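Local coordinates for enoyl-CoA hydratase subunit II (Geobacillus kaustophilus, PDB 2EJ5), which probably catalyses the reversible hydration of enoyl-CoA thioesters, most likely as a step in phenylacetic acid breakdown, at residues Q30-V35 and R80-P85; L112-D117 and A140-Y145. One frame throughout, in Å; residues are numbered along the deposited sequence.

Contact 1. Residues Q30-V35 and R80-P85; sequences QMNAEV and RSRYAP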
loop_
_atom_site.group_PDB
_atom_site.type_symbol
_atom_site.label_atom_id
_atom_site.label_comp_id
_atom_site.label_asym_id
_atom_site.label_seq_id
_atom_site.Cartn_x
_atom_site.Cartn_y
_atom_site.Cartn_z
ATOM N N GLN A 30 15.709 -14.392 -27.094
ATOM C CA GLN A 30 17.043 -14.589 -26.535
ATOM C C GLN A 30 17.480 -13.513 -25.511
ATOM O O GLN A 30 18.253 -13.836 -24.627
ATOM C CB GLN A 30 18.130 -14.869 -27.595
ATOM C CG GLN A 30 18.745 -13.680 -28.288
ATOM C CD GLN A 30 19.886 -14.087 -29.220
ATOM O OE1 GLN A 30 21.004 -14.437 -28.775
ATOM N NE2 GLN A 30 19.613 -14.051 -30.522
ATOM N N MET A 31 16.993 -12.279 -25.632
ATOM C CA MET A 31 17.206 -11.267 -24.578
ATOM C C MET A 31 16.569 -11.759 -23.299
ATOM O O MET A 31 17.187 -11.694 -22.260
ATOM C CB MET A 31 16.674 -9.875 -24.935
ATOM C CG MET A 31 17.051 -8.789 -23.849
ATOM S SD MET A 31 16.376 -7.129 -23.998
ATOM C CE MET A 31 16.959 -6.585 -22.441
ATOM N N ASN A 32 15.331 -12.241 -23.388
ATOM C CA ASN A 32 14.671 -12.841 -22.239
ATOM C C ASN A 32 15.500 -13.949 -21.642
ATOM O O ASN A 32 15.686 -14.007 -20.444
ATOM C CB ASN A 32 13.263 -13.356 -22.597
ATOM C CG ASN A 32 12.271 -12.257 -22.699
ATOM O OD1 ASN A 32 12.127 -11.444 -21.772
ATOM N ND2 ASN A 32 11.576 -12.188 -23.824
ATOM N N ALA A 33 15.983 -14.857 -22.496
ATOM C CA ALA A 33 16.759 -15.967 -22.039
ATOM C C ALA A 33 18.107 -15.566 -21.442
ATOM O O ALA A 33 18.574 -16.199 -20.495
ATOM C CB ALA A 33 16.969 -16.958 -23.190
ATOM N N GLU A 34 18.754 -14.566 -22.033
ATOM C CA GLU A 34 20.092 -14.151 -21.564
ATOM C C GLU A 34 19.978 -13.430 -20.222
ATOM O O GLU A 34 20.765 -13.657 -19.329
ATOM C CB GLU A 34 20.798 -13.278 -22.606
ATOM C CG GLU A 34 21.095 -14.060 -23.918
ATOM C CD GLU A 34 21.839 -13.251 -24.956
ATOM O OE1 GLU A 34 21.693 -12.006 -24.971
ATOM O OE2 GLU A 34 22.568 -13.882 -25.778
ATOM N N VAL A 35 18.956 -12.588 -20.078
ATOM C CA VAL A 35 18.760 -11.861 -18.819
ATOM C C VAL A 35 18.539 -12.857 -17.683
ATOM O O VAL A 35 19.123 -12.700 -16.617
ATOM C CB VAL A 35 17.634 -10.838 -18.935
ATOM C CG1 VAL A 35 17.212 -10.318 -17.524
ATOM C CG2 VAL A 35 18.058 -9.649 -19.831
ATOM N N ARG A 80 4.415 -16.952 -20.747
ATOM C CA ARG A 80 4.835 -18.072 -19.898
ATOM C C ARG A 80 6.175 -18.654 -20.310
ATOM O O ARG A 80 6.933 -19.121 -19.465
ATOM C CB ARG A 80 3.740 -19.148 -19.711
ATOM C CG ARG A 80 3.541 -20.121 -20.831
ATOM C CD ARG A 80 2.476 -21.203 -20.442
ATOM N NE ARG A 80 1.273 -20.623 -19.835
ATOM C CZ ARG A 80 0.257 -20.101 -20.519
ATOM N NH1 ARG A 80 0.283 -20.075 -21.844
ATOM N NH2 ARG A 80 -0.791 -19.602 -19.877
ATOM N N SER A 81 6.500 -18.609 -21.597
ATOM C CA SER A 81 7.738 -19.268 -22.026
ATOM C C SER A 81 8.987 -18.382 -21.988
ATOM O O SER A 81 10.080 -18.868 -21.705
ATOM C CB SER A 81 7.567 -19.847 -23.421
ATOM O OG SER A 81 7.449 -18.787 -24.334
ATOM N N ARG A 82 8.814 -17.098 -22.273
ATOM C CA ARG A 82 9.907 -16.124 -22.289
ATOM C C ARG A 82 10.016 -15.287 -20.996
ATOM O O ARG A 82 11.101 -15.212 -20.369
ATOM C CB ARG A 82 9.735 -15.193 -23.491
ATOM C CG ARG A 82 10.035 -15.852 -24.868
ATOM C CD ARG A 82 9.615 -14.931 -26.033
ATOM N NE ARG A 82 10.160 -13.596 -25.848
ATOM C CZ ARG A 82 9.797 -12.502 -26.506
ATOM N NH1 ARG A 82 8.869 -12.529 -27.457
ATOM N NH2 ARG A 82 10.356 -11.341 -26.192
ATOM N N TYR A 83 8.910 -14.630 -20.621
ATOM C CA TYR A 83 8.948 -13.604 -19.555
ATOM C C TYR A 83 8.886 -14.189 -18.149
ATOM O O TYR A 83 9.548 -13.693 -17.263
ATOM C CB TYR A 83 7.828 -12.567 -19.752
ATOM C CG TYR A 83 8.083 -11.572 -20.840
ATOM C CD1 TYR A 83 8.625 -10.310 -20.554
ATOM C CD2 TYR A 83 7.800 -11.885 -22.180
ATOM C CE1 TYR A 83 8.886 -9.371 -21.570
ATOM C CE2 TYR A 83 8.057 -10.947 -23.212
ATOM C CZ TYR A 83 8.600 -9.701 -22.894
ATOM O OH TYR A 83 8.801 -8.785 -23.902
ATOM N N ALA A 84 8.078 -15.230 -17.939
ATOM C CA ALA A 84 7.954 -15.871 -16.616
ATOM C C ALA A 84 9.298 -16.329 -16.006
ATOM O O ALA A 84 9.589 -15.978 -14.862
ATOM C CB ALA A 84 6.893 -17.018 -16.630
ATOM N N PRO A 85 10.140 -17.069 -16.765
ATOM C CA PRO A 85 11.458 -17.441 -16.211
ATOM C C PRO A 85 12.358 -16.254 -15.799
ATOM O O PRO A 85 13.084 -16.352 -14.783
ATOM C CB PRO A 85 12.120 -18.215 -17.358
ATOM C CG PRO A 85 10.994 -18.743 -18.159
ATOM C CD PRO A 85 9.955 -17.643 -18.116
#

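Contact 2. Residues L112-D117 and A140-Y145; sequences LALACD and AGHLYY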
loop_
_atom_site.group_PDB
_atom_site.type_symbol
_atom_site.label_atom_id
_atom_site.label_comp_id
_atom_site.label_asym_id
_atom_site.label_seq_id
_atom_site.Cartn_x
_atom_site.Cartn_y
_atom_site.Cartn_z
ATOM N N LEU A 112 9.920 -4.330 -16.006
ATOM C CA LEU A 112 11.247 -4.702 -15.519
ATOM C C LEU A 112 11.750 -3.690 -14.459
ATOM O O LEU A 112 12.279 -4.092 -13.425
ATOM C CB LEU A 112 12.263 -4.759 -16.695
ATOM C CG LEU A 112 13.664 -5.227 -16.288
ATOM C CD1 LEU A 112 13.659 -6.624 -15.722
ATOM C CD2 LEU A 112 14.619 -5.180 -17.502
ATOM N N ALA A 113 11.603 -2.397 -14.740
ATOM C CA ALA A 113 12.062 -1.370 -13.795
ATOM C C ALA A 113 11.323 -1.458 -12.432
ATOM O O ALA A 113 11.932 -1.353 -11.366
ATOM C CB ALA A 113 11.943 0.022 -14.407
ATOM N N LEU A 114 10.007 -1.700 -12.479
ATOM C CA LEU A 114 9.205 -1.809 -11.259
ATOM C C LEU A 114 9.603 -3.020 -10.422
ATOM O O LEU A 114 9.417 -3.020 -9.191
ATOM C CB LEU A 114 7.721 -1.923 -11.643
ATOM C CG LEU A 114 7.077 -0.816 -12.463
ATOM C CD1 LEU A 114 5.574 -1.127 -12.702
ATOM C CD2 LEU A 114 7.251 0.563 -11.766
ATOM N N ALA A 115 10.116 -4.077 -11.078
ATOM C CA ALA A 115 10.520 -5.303 -10.367
ATOM C C ALA A 115 11.869 -5.190 -9.649
ATOM O O ALA A 115 12.230 -6.061 -8.825
ATOM C CB ALA A 115 10.517 -6.539 -11.312
ATOM N N CYS A 116 12.639 -4.145 -9.973
ATOM C CA CYS A 116 13.936 -3.938 -9.316
ATOM C C CYS A 116 13.762 -3.315 -7.943
ATOM O O CYS A 116 12.706 -2.806 -7.639
ATOM C CB CYS A 116 14.848 -3.076 -10.194
ATOM S SG CYS A 116 15.288 -3.974 -11.748
ATOM N N ASP A 117 14.811 -3.348 -7.124
ATOM C CA ASP A 117 14.729 -2.868 -5.728
ATOM C C ASP A 117 14.827 -1.343 -5.622
ATOM O O ASP A 117 14.187 -0.726 -4.737
ATOM C CB ASP A 117 15.845 -3.498 -4.866
ATOM C CG ASP A 117 15.846 -5.012 -4.935
ATOM O OD1 ASP A 117 14.767 -5.625 -4.724
ATOM O OD2 ASP A 117 16.929 -5.594 -5.175
ATOM N N ALA A 140 4.214 -9.103 -17.586
ATOM C CA ALA A 140 5.510 -9.412 -16.937
ATOM C C ALA A 140 5.501 -8.925 -15.475
ATOM O O ALA A 140 6.510 -8.373 -14.973
ATOM C CB ALA A 140 6.676 -8.738 -17.714
ATOM N N GLY A 141 4.366 -9.085 -14.795
ATOM C CA GLY A 141 4.327 -8.815 -13.354
ATOM C C GLY A 141 3.865 -7.422 -12.971
ATOM O O GLY A 141 3.732 -7.144 -11.783
ATOM N N HIS A 142 3.566 -6.583 -13.970
ATOM C CA HIS A 142 3.327 -5.166 -13.809
ATOM C C HIS A 142 2.307 -4.876 -12.702
ATOM O O HIS A 142 2.581 -4.118 -11.813
ATOM C CB HIS A 142 2.786 -4.583 -15.115
ATOM C CG HIS A 142 3.029 -3.119 -15.283
ATOM N ND1 HIS A 142 2.188 -2.152 -14.771
ATOM C CD2 HIS A 142 3.979 -2.457 -15.981
ATOM C CE1 HIS A 142 2.632 -0.955 -15.106
ATOM N NE2 HIS A 142 3.705 -1.114 -15.861
ATOM N N LEU A 143 1.131 -5.503 -12.793
ATOM C CA LEU A 143 0.051 -5.258 -11.863
ATOM C C LEU A 143 0.184 -5.981 -10.522
ATOM O O LEU A 143 -0.653 -5.810 -9.642
ATOM C CB LEU A 143 -1.305 -5.536 -12.535
ATOM C CG LEU A 143 -1.588 -4.647 -13.759
ATOM C CD1 LEU A 143 -2.899 -5.148 -14.401
ATOM C CD2 LEU A 143 -1.672 -3.193 -13.423
ATOM N N TYR A 144 1.235 -6.773 -10.370
ATOM C CA TYR A 144 1.562 -7.320 -9.064
ATOM C C TYR A 144 2.415 -6.280 -8.349
ATOM O O TYR A 144 2.192 -5.973 -7.170
ATOM C CB TYR A 144 2.340 -8.649 -9.191
ATOM C CG TYR A 144 2.536 -9.326 -7.843
ATOM C CD1 TYR A 144 1.546 -10.174 -7.295
ATOM C CD2 TYR A 144 3.708 -9.094 -7.093
ATOM C CE1 TYR A 144 1.733 -10.797 -6.044
ATOM C CE2 TYR A 144 3.896 -9.698 -5.839
ATOM C CZ TYR A 144 2.916 -10.542 -5.323
ATOM O OH TYR A 144 3.126 -11.123 -4.062
ATOM N N TYR A 145 3.405 -5.719 -9.063
ATOM C CA TYR A 145 4.288 -4.731 -8.441
ATOM C C TYR A 145 3.675 -3.372 -8.206
ATOM O O TYR A 145 3.921 -2.730 -7.172
ATOM C CB TYR A 145 5.545 -4.554 -9.295
ATOM C CG TYR A 145 6.356 -5.839 -9.297
ATOM C CD1 TYR A 145 6.952 -6.288 -8.138
ATOM C CD2 TYR A 145 6.479 -6.613 -10.446
ATOM C CE1 TYR A 145 7.682 -7.499 -8.120
ATOM C CE2 TYR A 145 7.191 -7.831 -10.436
ATOM C CZ TYR A 145 7.800 -8.247 -9.278
ATOM O OH TYR A 145 8.528 -9.444 -9.242
HETATM O O HOH W 1 11.372 -8.596 -8.234
#

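Contact 1. Residues Q30-V35 and R80-P85
N32 turns its amide into the groove between two helices with CG anti to its own carbonyl carbon (chi1 -77°), while R82 bends at its third side-chain torsion (50°), which folds the guanidinium back beside that amide. At this point the backbones come closest, with N32 CA 5.8 Å from R82 CA, and the short asparagine suits the narrow gap: N32 CB rests 3.6 Å from R82 O. The amide meets the guanidinium at its edge; it is probably turned over in the model, and turned back its oxygen could accept from R82 NE or R82 NH2, each 2.8 Å from the modelled N32 ND2. Y83 leaves its helix pointing away from N32, but its long ring swings back, and the amide lies over one face, the two planes 62° apart. Within the same helix Y83 CE2 sits 3.7 Å above the R82 guanidinium plane, toward its rim, which probably limits how far that group can turn. E64 OE1 is the shared partner, in a salt bridge with R82 NH2 and a hydrogen bond with Y83 OH, and probably holds both ends in place. F27 meets the Y83 ring edge-to-face. This is helix-helix packing of 29-44 against 75-92 in the crotonase fold.

Contact 2. Residues L112-D117 and A140-Y145
L114 opens the contact by sending CD1 over the centre of the H142 ring, 3.8 Å from its centroid and 13° off the ring normal, a CH-pi contact. Leucine suits the place because its branch is long enough to span the gap, and H142 meets it by carrying CG anti to its backbone nitrogen (chi1 -156°), which brings the ring nearer than its CB direction suggests. F131 also meets the H142 ring edge-to-face. Nearer the backbone, L114 CB lies 4.1 Å from Y145 CB. The helix 108-115 is the one that, in crotonase-fold enzymes, directs its N-terminal end at the substrate thioester; here its C-terminal turn receives the start of helix 142-150. G141 is the N-cap of that helix: its backbone angles call for glycine, its O accepts from both Y144 N and Y145 N, and its N bonds to E226 of a second subunit. At A115 a small side chain lets the tyrosine ring come face-on to the backbone in a second CH-pi contact, A115 CA standing 4.0 Å from the Y145 ring centroid and 4° off the normal, with A115 CB 3.7 Å from Y145 CE2. With an alanine here instead of Y145, A115 would probably lose the ring over it, and the bridging water its tyrosine partner. That water donates to A115 O at 2.7 Å and is hydrogen-bonded to Y145 OH at 3.1 Å.

Both segments of contact 1 precede those of contact 2 in the sequence, and the centres of the two contacts lie about 15 Å apart within one crotonase-type domain. Contact 1 is the more peripheral, its centre about 16 Å from that of the chain against about 8 Å for contact 2. They touch directly where Y83 CD1 packs 3.8 Å from A140 CB. Helix 75-92 joins them: it supplies one half of contact 1, and further along M87 and L90 pack on A115 and H91 on Y145. F27 lies against Y83 of contact 1 and L112 of the segment 112-117. Helices 29-44, 108-115 and 142-150 are thus linked through helix 75-92, and residues 140-145 carry the packing on to a second subunit.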